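Local structure of esterase (Staphylococcus aureus subsp. aureus USA300_TCH1516, 3D7R) at residues Val86-Phe91 and Val158-His163; Asp145-Ile150 and Lys233-Gly238; Arg152-Leu157 and Leu179-Ser184. The protein is a putative esterase of the alpha/beta hydrolase fold that probably cleaves ester bonds, its natural substrate being unidentified. One frame throughout, in Å; residues are numbered along the deposited sequence.

Interaction 1 (Val86-Phe91 and Val158-His163); sequences VFRFNF and VSEVGH
Arg88 turns the end of its guanidinium group onto the carboxylate of Glu160, forming a two-pronged salt bridge in this alpha/beta hydrolase fold. It ties strand 84-90 of the central sheet to the last turn of helix 143-161. The backbones stay far apart, with the nearest CA atoms, those of Arg88 and Glu160, separated by 13.6 Å, and two long side chains reaching from opposite directions span the gap. Arg88 runs extended from CG to NE, and Glu160 is likewise extended beyond CG.

The bonds pair one to one: Arg88 NH1 donates to Glu160 OE1 over 2.9 Å, nearly straight at 174°, and NH2 donates to OE2. Each carboxylate oxygen offers its syn lone pair, and the two flat groups lie only 14° from a common plane, the geometry of an end-on bidentate pair. Gripped at both prongs, neither group can easily rotate out of that plane.

Arg88 NH1 also makes a salt bridge to Glu129, so the buried guanidinium serves two carboxylates. A bound sodium ion lies about 3 Å from the Arg88 side chain, and the two carboxylates probably offset both positive charges. Glu160, at the exposed end, has a further weak, long ion pair with Lys98. In the second prong, Glu160 OE2 lies 2.8 Å from Arg88 NH2 and 7° out of the guanidinium plane.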
loop_
_atom_site.group_PDB
_atom_site.type_symbol
_atom_site.label_atom_id
_atom_site.label_comp_id
_atom_site.label_asym_id
_atom_site.label_seq_id
_atom_site.Cartn_x
_atom_site.Cartn_y
_atom_site.Cartn_z
ATOM N N VAL A 86 10.617 -11.631 -5.114
ATOM C CA VAL A 86 10.839 -10.181 -5.063
ATOM C C VAL A 86 11.185 -9.694 -6.474
ATOM O O VAL A 86 12.161 -10.148 -7.074
ATOM C CB VAL A 86 11.954 -9.754 -4.074
ATOM C CG1 VAL A 86 12.087 -8.216 -4.055
ATOM C CG2 VAL A 86 11.666 -10.248 -2.646
ATOM N N PHE A 87 10.376 -8.791 -7.010
ATOM C CA PHE A 87 10.688 -8.162 -8.297
ATOM C C PHE A 87 11.369 -6.821 -8.058
ATOM O O PHE A 87 10.997 -6.098 -7.138
ATOM C CB PHE A 87 9.402 -7.962 -9.109
ATOM C CG PHE A 87 8.730 -9.253 -9.461
ATOM C CD1 PHE A 87 9.082 -9.930 -10.631
ATOM C CD2 PHE A 87 7.763 -9.811 -8.606
ATOM C CE1 PHE A 87 8.478 -11.166 -10.954
ATOM C CE2 PHE A 87 7.144 -11.025 -8.930
ATOM C CZ PHE A 87 7.508 -11.706 -10.091
ATOM N N ARG A 88 12.366 -6.486 -8.877
ATOM C CA ARG A 88 12.950 -5.152 -8.822
ATOM C C ARG A 88 12.852 -4.509 -10.190
ATOM O O ARG A 88 13.120 -5.158 -11.203
ATOM C CB ARG A 88 14.402 -5.226 -8.372
ATOM C CG ARG A 88 14.561 -5.783 -6.951
ATOM C CD ARG A 88 15.864 -5.295 -6.339
ATOM N NE ARG A 88 16.252 -6.048 -5.147
ATOM C CZ ARG A 88 17.289 -5.729 -4.384
ATOM N NH1 ARG A 88 18.012 -4.658 -4.677
ATOM N NH2 ARG A 88 17.598 -6.483 -3.331
ATOM N N PHE A 89 12.450 -3.245 -10.207
ATOM C CA PHE A 89 12.403 -2.458 -11.417
ATOM C C PHE A 89 13.476 -1.387 -11.300
ATOM O O PHE A 89 13.562 -0.697 -10.273
ATOM C CB PHE A 89 11.073 -1.709 -11.568
ATOM C CG PHE A 89 9.838 -2.583 -11.524
ATOM C CD1 PHE A 89 9.072 -2.775 -12.669
ATOM C CD2 PHE A 89 9.418 -3.160 -10.322
ATOM C CE1 PHE A 89 7.919 -3.567 -12.634
ATOM C CE2 PHE A 89 8.273 -3.935 -10.257
ATOM C CZ PHE A 89 7.512 -4.141 -11.426
ATOM N N ASN A 90 14.262 -1.213 -12.361
ATOM C CA ASN A 90 15.140 -0.059 -12.417
ATOM C C ASN A 90 15.253 0.463 -13.843
ATOM O O ASN A 90 14.976 -0.261 -14.810
ATOM C CB ASN A 90 16.507 -0.312 -11.737
ATOM C CG ASN A 90 17.188 -1.573 -12.217
ATOM O OD1 ASN A 90 17.448 -1.742 -13.410
ATOM N ND2 ASN A 90 17.508 -2.458 -11.283
ATOM N N PHE A 91 15.633 1.725 -13.965
ATOM C CA PHE A 91 15.683 2.395 -15.265
ATOM C C PHE A 91 17.027 3.127 -15.386
ATOM O O PHE A 91 17.506 3.735 -14.412
ATOM C CB PHE A 91 14.507 3.365 -15.380
ATOM C CG PHE A 91 14.368 4.018 -16.748
ATOM C CD1 PHE A 91 14.149 3.254 -17.880
ATOM C CD2 PHE A 91 14.432 5.401 -16.875
ATOM C CE1 PHE A 91 14.010 3.869 -19.144
ATOM C CE2 PHE A 91 14.303 6.026 -18.131
ATOM C CZ PHE A 91 14.092 5.253 -19.256
ATOM N N VAL A 158 18.389 -2.085 3.173
ATOM C CA VAL A 158 19.224 -1.258 4.052
ATOM C C VAL A 158 20.704 -1.713 4.005
ATOM O O VAL A 158 21.624 -0.885 4.037
ATOM C CB VAL A 158 18.682 -1.272 5.504
ATOM C CG1 VAL A 158 19.732 -0.714 6.508
ATOM C CG2 VAL A 158 17.389 -0.479 5.591
ATOM N N SER A 159 20.926 -3.030 3.945
ATOM C CA SER A 159 22.277 -3.566 3.939
ATOM C C SER A 159 22.951 -3.175 2.625
ATOM O O SER A 159 24.180 -3.047 2.557
ATOM C CB SER A 159 22.259 -5.082 4.123
ATOM O OG SER A 159 21.870 -5.717 2.906
ATOM N N GLU A 160 22.145 -2.961 1.589
ATOM C CA GLU A 160 22.685 -2.590 0.282
ATOM C C GLU A 160 23.076 -1.109 0.178
ATOM O O GLU A 160 24.167 -0.778 -0.294
ATOM C CB GLU A 160 21.706 -2.968 -0.840
ATOM C CG GLU A 160 21.578 -4.463 -1.059
ATOM C CD GLU A 160 20.494 -4.813 -2.047
ATOM O OE1 GLU A 160 20.134 -3.959 -2.890
ATOM O OE2 GLU A 160 19.998 -5.949 -1.979
ATOM N N VAL A 161 22.213 -0.211 0.627
ATOM C CA VAL A 161 22.428 1.203 0.310
ATOM C C VAL A 161 22.323 2.139 1.501
ATOM O O VAL A 161 22.506 3.352 1.346
ATOM C CB VAL A 161 21.475 1.681 -0.812
ATOM C CG1 VAL A 161 21.763 0.916 -2.142
ATOM C CG2 VAL A 161 19.998 1.544 -0.389
ATOM N N GLY A 162 22.033 1.580 2.678
ATOM C CA GLY A 162 21.814 2.375 3.896
ATOM C C GLY A 162 20.369 2.833 3.994
ATOM O O GLY A 162 19.728 3.056 2.973
ATOM N N HIS A 163 19.871 3.000 5.221
ATOM C CA HIS A 163 18.463 3.361 5.472
ATOM C C HIS A 163 18.073 4.727 4.896
ATOM O O HIS A 163 16.931 4.935 4.501
ATOM C CB HIS A 163 18.154 3.307 6.973
ATOM C CG HIS A 163 18.660 4.486 7.746
ATOM N ND1 HIS A 163 20.001 4.703 7.995
ATOM C CD2 HIS A 163 18.001 5.503 8.343
ATOM C CE1 HIS A 163 20.146 5.816 8.689
ATOM N NE2 HIS A 163 18.947 6.318 8.919
#

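Interaction 2 (Asp145-Ile150 and Lys233-Gly238); sequences DTFQAI and KKWANG. With DMS (dimethyl sulfoxide), chain M.
Trp235 swings CG anti to its backbone N (chi1 -178°), carrying the indole from helix 225-236 across to helix 143-161, where Thr146 holds OG1 beside its own backbone N to receive it. Both helices belong to the alpha/beta hydrolase fold. Within residues 145-150 and 233-238, the CA atoms of Thr146 and Trp235 are the nearest pair, 9.1 Å apart. The two side chains cross at about a right angle.

Trp235 NE1 donates to Thr146 OG1 over 2.8 Å, with an N-H...O angle of 173°. The oxygen is essentially in the indole plane, so the bond follows the direction in which the ring N-H points. Thr146 CB also lies in that plane at the ring edge, and CG2 comes within 3.9 Å of Trp235 CZ2 from slightly off it. Thus one short side chain meets the indole with both its polar and its methyl branch.

Phe147 adds an apolar contact at the six-membered ring. Its CE2 lies 3.8 Å from Trp235 CH2, the ring centroids are 6.0 Å apart and the planes are inclined at 50°, an oblique meeting. Leu177 of helix 173-187 touches Thr146, Phe147 and Trp235 alike, placing the contact where three helices converge. Beyond the end of helix 225-236, Asn237 has positive phi, and its ND2 donates to the oxygen of a dimethyl sulfoxide molecule, probably from the crystallisation liquor, at 2.7 Å.

Thr146 OG1 also bonds to the carbonyl oxygen of Pro136 and, weakly, to that of His142. Its proton most plausibly goes to Pro136 O while it accepts from the indole, which satisfies the buried N-H and restricts the hydroxyl's rotation.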
loop_
_atom_site.group_PDB
_atom_site.type_symbol
_atom_site.label_atom_id
_atom_site.label_comp_id
_atom_site.label_asym_id
_atom_site.label_seq_id
_atom_site.Cartn_x
_atom_site.Cartn_y
_atom_site.Cartn_z
ATOM N N ASP A 145 3.276 -13.389 9.624
ATOM C CA ASP A 145 3.938 -13.865 8.415
ATOM C C ASP A 145 4.215 -12.693 7.479
ATOM O O ASP A 145 5.290 -12.573 6.893
ATOM C CB ASP A 145 3.033 -14.872 7.671
ATOM C CG ASP A 145 2.670 -16.085 8.526
ATOM O OD1 ASP A 145 3.600 -16.739 9.033
ATOM O OD2 ASP A 145 1.460 -16.390 8.686
ATOM N N THR A 146 3.209 -11.848 7.318
ATOM C CA THR A 146 3.267 -10.724 6.389
ATOM C C THR A 146 4.333 -9.742 6.833
ATOM O O THR A 146 5.211 -9.354 6.048
ATOM C CB THR A 146 1.903 -10.017 6.336
ATOM O OG1 THR A 146 0.930 -10.946 5.853
ATOM C CG2 THR A 146 1.947 -8.778 5.404
ATOM N N PHE A 147 4.277 -9.360 8.107
ATOM C CA PHE A 147 5.229 -8.374 8.630
ATOM C C PHE A 147 6.679 -8.889 8.721
ATOM O O PHE A 147 7.613 -8.135 8.466
ATOM C CB PHE A 147 4.736 -7.780 9.965
ATOM C CG PHE A 147 3.709 -6.678 9.789
ATOM C CD1 PHE A 147 4.036 -5.502 9.097
ATOM C CD2 PHE A 147 2.411 -6.830 10.270
ATOM C CE1 PHE A 147 3.078 -4.481 8.916
ATOM C CE2 PHE A 147 1.454 -5.820 10.098
ATOM C CZ PHE A 147 1.795 -4.640 9.426
ATOM N N GLN A 148 6.872 -10.161 9.060
ATOM C CA GLN A 148 8.227 -10.711 9.113
ATOM C C GLN A 148 8.891 -10.692 7.745
ATOM O O GLN A 148 10.090 -10.406 7.620
ATOM C CB GLN A 148 8.240 -12.118 9.757
ATOM C CG GLN A 148 7.791 -12.030 11.246
ATOM C CD GLN A 148 7.693 -13.371 11.972
ATOM O OE1 GLN A 148 7.461 -14.427 11.367
ATOM N NE2 GLN A 148 7.841 -13.322 13.294
ATOM N N ALA A 149 8.106 -10.990 6.715
ATOM C CA ALA A 149 8.605 -10.955 5.343
ATOM C C ALA A 149 9.014 -9.547 4.911
ATOM O O ALA A 149 10.049 -9.361 4.281
ATOM C CB ALA A 149 7.575 -11.520 4.398
ATOM N N ILE A 150 8.189 -8.553 5.226
ATOM C CA ILE A 150 8.514 -7.170 4.874
ATOM C C ILE A 150 9.810 -6.715 5.583
ATOM O O ILE A 150 10.674 -6.100 4.961
ATOM C CB ILE A 150 7.302 -6.237 5.139
ATOM C CG1 ILE A 150 6.129 -6.649 4.228
ATOM C CG2 ILE A 150 7.667 -4.739 4.908
ATOM C CD1 ILE A 150 4.856 -5.885 4.456
ATOM N N LYS A 233 -10.212 -9.583 9.283
ATOM C CA LYS A 233 -10.427 -10.482 10.393
ATOM C C LYS A 233 -9.701 -11.807 10.155
ATOM O O LYS A 233 -9.057 -12.336 11.062
ATOM C CB LYS A 233 -11.931 -10.711 10.639
ATOM C CG LYS A 233 -12.591 -9.651 11.548
ATOM C CD LYS A 233 -14.134 -9.763 11.525
ATOM C CE LYS A 233 -14.811 -8.498 12.116
ATOM N NZ LYS A 233 -16.298 -8.425 11.814
ATOM N N LYS A 234 -9.784 -12.327 8.932
ATOM C CA LYS A 234 -9.096 -13.581 8.586
ATOM C C LYS A 234 -7.562 -13.440 8.751
ATOM O O LYS A 234 -6.911 -14.282 9.378
ATOM C CB LYS A 234 -9.457 -14.004 7.165
ATOM C CG LYS A 234 -8.823 -15.324 6.712
ATOM C CD LYS A 234 -9.410 -16.491 7.494
ATOM C CE LYS A 234 -9.643 -17.688 6.620
ATOM N NZ LYS A 234 -10.306 -18.746 7.420
ATOM N N TRP A 235 -7.015 -12.354 8.204
ATOM C CA TRP A 235 -5.586 -12.047 8.276
ATOM C C TRP A 235 -5.096 -11.803 9.722
ATOM O O TRP A 235 -4.009 -12.284 10.120
ATOM C CB TRP A 235 -5.304 -10.838 7.392
ATOM C CG TRP A 235 -3.865 -10.416 7.305
ATOM C CD1 TRP A 235 -2.832 -11.094 6.731
ATOM C CD2 TRP A 235 -3.326 -9.180 7.772
ATOM N NE1 TRP A 235 -1.673 -10.363 6.819
ATOM C CE2 TRP A 235 -1.951 -9.177 7.455
ATOM C CE3 TRP A 235 -3.875 -8.075 8.443
ATOM C CZ2 TRP A 235 -1.115 -8.113 7.786
ATOM C CZ3 TRP A 235 -3.041 -7.011 8.767
ATOM C CH2 TRP A 235 -1.682 -7.034 8.429
ATOM N N ALA A 236 -5.920 -11.108 10.499
ATOM C CA ALA A 236 -5.601 -10.744 11.887
ATOM C C ALA A 236 -5.484 -11.959 12.805
ATOM O O ALA A 236 -4.818 -11.878 13.818
ATOM C CB ALA A 236 -6.650 -9.772 12.442
ATOM N N ASN A 237 -6.156 -13.056 12.453
ATOM C CA ASN A 237 -6.006 -14.353 13.138
ATOM C C ASN A 237 -6.243 -14.258 14.648
ATOM O O ASN A 237 -5.498 -14.829 15.436
ATOM C CB ASN A 237 -4.635 -14.992 12.814
ATOM C CG ASN A 237 -4.599 -16.489 13.090
ATOM O OD1 ASN A 237 -5.577 -17.198 12.865
ATOM N ND2 ASN A 237 -3.463 -16.976 13.579
ATOM N N GLY A 238 -7.288 -13.539 15.048
ATOM C CA GLY A 238 -7.636 -13.458 16.465
ATOM C C GLY A 238 -7.335 -12.112 17.109
ATOM O O GLY A 238 -7.837 -11.831 18.189
HETATM S S DMS M . -1.439 -14.377 15.664
HETATM O O DMS M . -1.640 -15.043 14.002
HETATM C C1 DMS M . 0.163 -14.928 16.325
HETATM C C2 DMS M . -1.181 -12.587 15.625
#

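Interaction 3 (Arg152-Leu157 and Leu179-Ser184); sequences RVYDQL and LSFVQS. With NA (sodium ion), chain E.
Tyr154 meets Phe181 from its first side-chain carbon onward: CB lies 3.4 Å from Phe181 CZ, and CG is 3.5 Å from the same atom. Farther round the ring the contact divides, CD1 facing Phe181 CE2 at 3.8 Å while CD2 lies 3.7 Å from Phe181 CZ. Beyond these carbons the tyrosine leaves Phe181, and its hydroxyl at the tip is hydrogen-bonded to the carbonyl oxygen of Pro191. The pair is an offset edge-to-face stack, the edge of Phe181 directed at the Tyr154 face, with centroids 5.3 Å apart and planes at 76°. Both rings leave their helices with CG anti to the backbone N (chi1 179° for Tyr154, 171° for Phe181), which extends each toward the other.

On another side of the helix, Gln156 OE1 binds a sodium ion at 2.3 Å. Gln156 NE2 donates to a water 2.9 Å from the metal.

The aromatic pair joins helices 143-161 and 173-187 in a helix-strand-helix unit of the alpha/beta hydrolase fold, whose turn from strand 166-171 into helix 173-187 is consistent with the nucleophile elbow. Leu100 of strand 98-102 touches Tyr154, while Ile150 and Gln151 touch Phe181.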
loop_
_atom_site.group_PDB
_atom_site.type_symbol
_atom_site.label_atom_id
_atom_site.label_comp_id
_atom_site.label_asym_id
_atom_site.label_seq_id
_atom_site.Cartn_x
_atom_site.Cartn_y
_atom_site.Cartn_z
ATOM N N ARG A 152 12.310 -8.657 6.434
ATOM C CA ARG A 152 13.440 -9.307 5.791
ATOM C C ARG A 152 13.864 -8.556 4.526
ATOM O O ARG A 152 15.057 -8.340 4.329
ATOM C CB ARG A 152 13.138 -10.775 5.456
ATOM C CG ARG A 152 13.065 -11.683 6.709
ATOM C CD ARG A 152 12.744 -13.153 6.351
ATOM N NE ARG A 152 11.562 -13.644 7.085
ATOM C CZ ARG A 152 10.431 -14.082 6.518
ATOM N NH1 ARG A 152 10.289 -14.144 5.191
ATOM N NH2 ARG A 152 9.434 -14.485 7.297
ATOM N N VAL A 153 12.910 -8.153 3.677
ATOM C CA VAL A 153 13.291 -7.418 2.454
ATOM C C VAL A 153 13.804 -6.021 2.801
ATOM O O VAL A 153 14.776 -5.555 2.218
ATOM C CB VAL A 153 12.193 -7.400 1.337
ATOM C CG1 VAL A 153 10.953 -6.649 1.763
ATOM C CG2 VAL A 153 12.756 -6.826 -0.004
ATOM N N TYR A 154 13.183 -5.370 3.782
ATOM C CA TYR A 154 13.678 -4.063 4.236
ATOM C C TYR A 154 15.126 -4.152 4.712
ATOM O O TYR A 154 15.958 -3.343 4.333
ATOM C CB TYR A 154 12.782 -3.464 5.318
ATOM C CG TYR A 154 13.270 -2.114 5.847
ATOM C CD1 TYR A 154 13.070 -0.945 5.116
ATOM C CD2 TYR A 154 13.907 -2.014 7.091
ATOM C CE1 TYR A 154 13.508 0.289 5.587
ATOM C CE2 TYR A 154 14.360 -0.759 7.585
ATOM C CZ TYR A 154 14.157 0.378 6.824
ATOM O OH TYR A 154 14.577 1.612 7.304
ATOM N N ASP A 155 15.418 -5.147 5.531
ATOM C CA ASP A 155 16.780 -5.374 6.013
ATOM C C ASP A 155 17.766 -5.591 4.870
ATOM O O ASP A 155 18.861 -5.021 4.878
ATOM C CB ASP A 155 16.799 -6.544 7.002
ATOM C CG ASP A 155 16.109 -6.187 8.330
ATOM O OD1 ASP A 155 15.853 -4.997 8.562
ATOM O OD2 ASP A 155 15.827 -7.090 9.134
ATOM N N GLN A 156 17.370 -6.418 3.898
ATOM C CA GLN A 156 18.148 -6.629 2.663
ATOM C C GLN A 156 18.530 -5.299 1.993
ATOM O O GLN A 156 19.699 -5.052 1.756
ATOM C CB GLN A 156 17.374 -7.521 1.675
ATOM C CG GLN A 156 18.129 -7.829 0.383
ATOM C CD GLN A 156 17.304 -8.622 -0.642
ATOM O OE1 GLN A 156 16.088 -8.388 -0.832
ATOM N NE2 GLN A 156 17.973 -9.549 -1.340
ATOM N N LEU A 157 17.538 -4.459 1.696
ATOM C CA LEU A 157 17.752 -3.146 1.055
ATOM C C LEU A 157 18.644 -2.187 1.873
ATOM O O LEU A 157 19.575 -1.578 1.341
ATOM C CB LEU A 157 16.393 -2.490 0.756
ATOM C CG LEU A 157 15.446 -3.282 -0.165
ATOM C CD1 LEU A 157 14.152 -2.475 -0.464
ATOM C CD2 LEU A 157 16.133 -3.675 -1.470
ATOM N N LEU A 179 2.735 2.000 6.668
ATOM C CA LEU A 179 2.772 2.816 7.898
ATOM C C LEU A 179 3.006 1.949 9.148
ATOM O O LEU A 179 3.862 2.268 9.982
ATOM C CB LEU A 179 1.499 3.678 8.058
ATOM C CG LEU A 179 1.366 4.451 9.385
ATOM C CD1 LEU A 179 2.519 5.425 9.626
ATOM C CD2 LEU A 179 0.047 5.200 9.485
ATOM N N SER A 180 2.226 0.879 9.295
ATOM C CA SER A 180 2.393 -0.036 10.426
ATOM C C SER A 180 3.827 -0.608 10.510
ATOM O O SER A 180 4.401 -0.739 11.603
ATOM C CB SER A 180 1.354 -1.157 10.335
ATOM O OG SER A 180 1.612 -2.152 11.297
ATOM N N PHE A 181 4.409 -0.935 9.364
ATOM C CA PHE A 181 5.779 -1.452 9.333
ATOM C C PHE A 181 6.809 -0.394 9.779
ATOM O O PHE A 181 7.720 -0.685 10.540
ATOM C CB PHE A 181 6.128 -2.037 7.951
ATOM C CG PHE A 181 7.599 -2.394 7.802
ATOM C CD1 PHE A 181 8.140 -3.463 8.504
ATOM C CD2 PHE A 181 8.437 -1.633 6.974
ATOM C CE1 PHE A 181 9.503 -3.770 8.404
ATOM C CE2 PHE A 181 9.805 -1.949 6.855
ATOM C CZ PHE A 181 10.324 -3.011 7.562
ATOM N N VAL A 182 6.662 0.843 9.316
ATOM C CA VAL A 182 7.584 1.912 9.740
ATOM C C VAL A 182 7.407 2.208 11.242
ATOM O O VAL A 182 8.373 2.497 11.950
ATOM C CB VAL A 182 7.418 3.175 8.850
ATOM C CG1 VAL A 182 8.213 4.360 9.418
ATOM C CG2 VAL A 182 7.836 2.837 7.392
ATOM N N GLN A 183 6.171 2.108 11.722
ATOM C CA GLN A 183 5.876 2.247 13.147
ATOM C C GLN A 183 6.553 1.141 13.960
ATOM O O GLN A 183 7.071 1.386 15.060
ATOM C CB GLN A 183 4.363 2.245 13.377
ATOM C CG GLN A 183 3.655 3.532 12.950
ATOM C CD GLN A 183 2.124 3.428 12.964
ATOM O OE1 GLN A 183 1.566 2.343 12.826
ATOM N NE2 GLN A 183 1.446 4.567 13.117
ATOM N N SER A 184 6.559 -0.073 13.414
ATOM C CA SER A 184 7.319 -1.179 14.003
ATOM C C SER A 184 8.824 -0.888 14.091
ATOM O O SER A 184 9.449 -1.098 15.145
ATOM C CB SER A 184 7.070 -2.467 13.226
ATOM O OG SER A 184 7.838 -3.528 13.767
HETATM NA NA NA E . 15.545 -8.787 -3.044
HETATM O O HOH W 1 16.962 -11.235 -3.541
#

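Helix 143-161 takes part in all three contacts, and their chemistry changes along its length. Interaction 2 uses its first half and is buried, combining an indole hydrogen bond with oblique aromatic packing against helix 225-236. Interaction 3, also buried but wholly apolar between its two touching residues, joins the middle of the helix to helix 173-187. Interaction 1 lies at the helix end, partly buried, with Arg88 inside and Glu160 at the surface, and relies on charge to reach the sheet. Interactions 2 and 3 touch through Phe147 against Ser180 and Ile150 against Phe181, whereas 1 and 3 meet where Arg88 packs on Gln156 and Leu157. Interactions 1 and 2, centred 24 Å apart, do not touch.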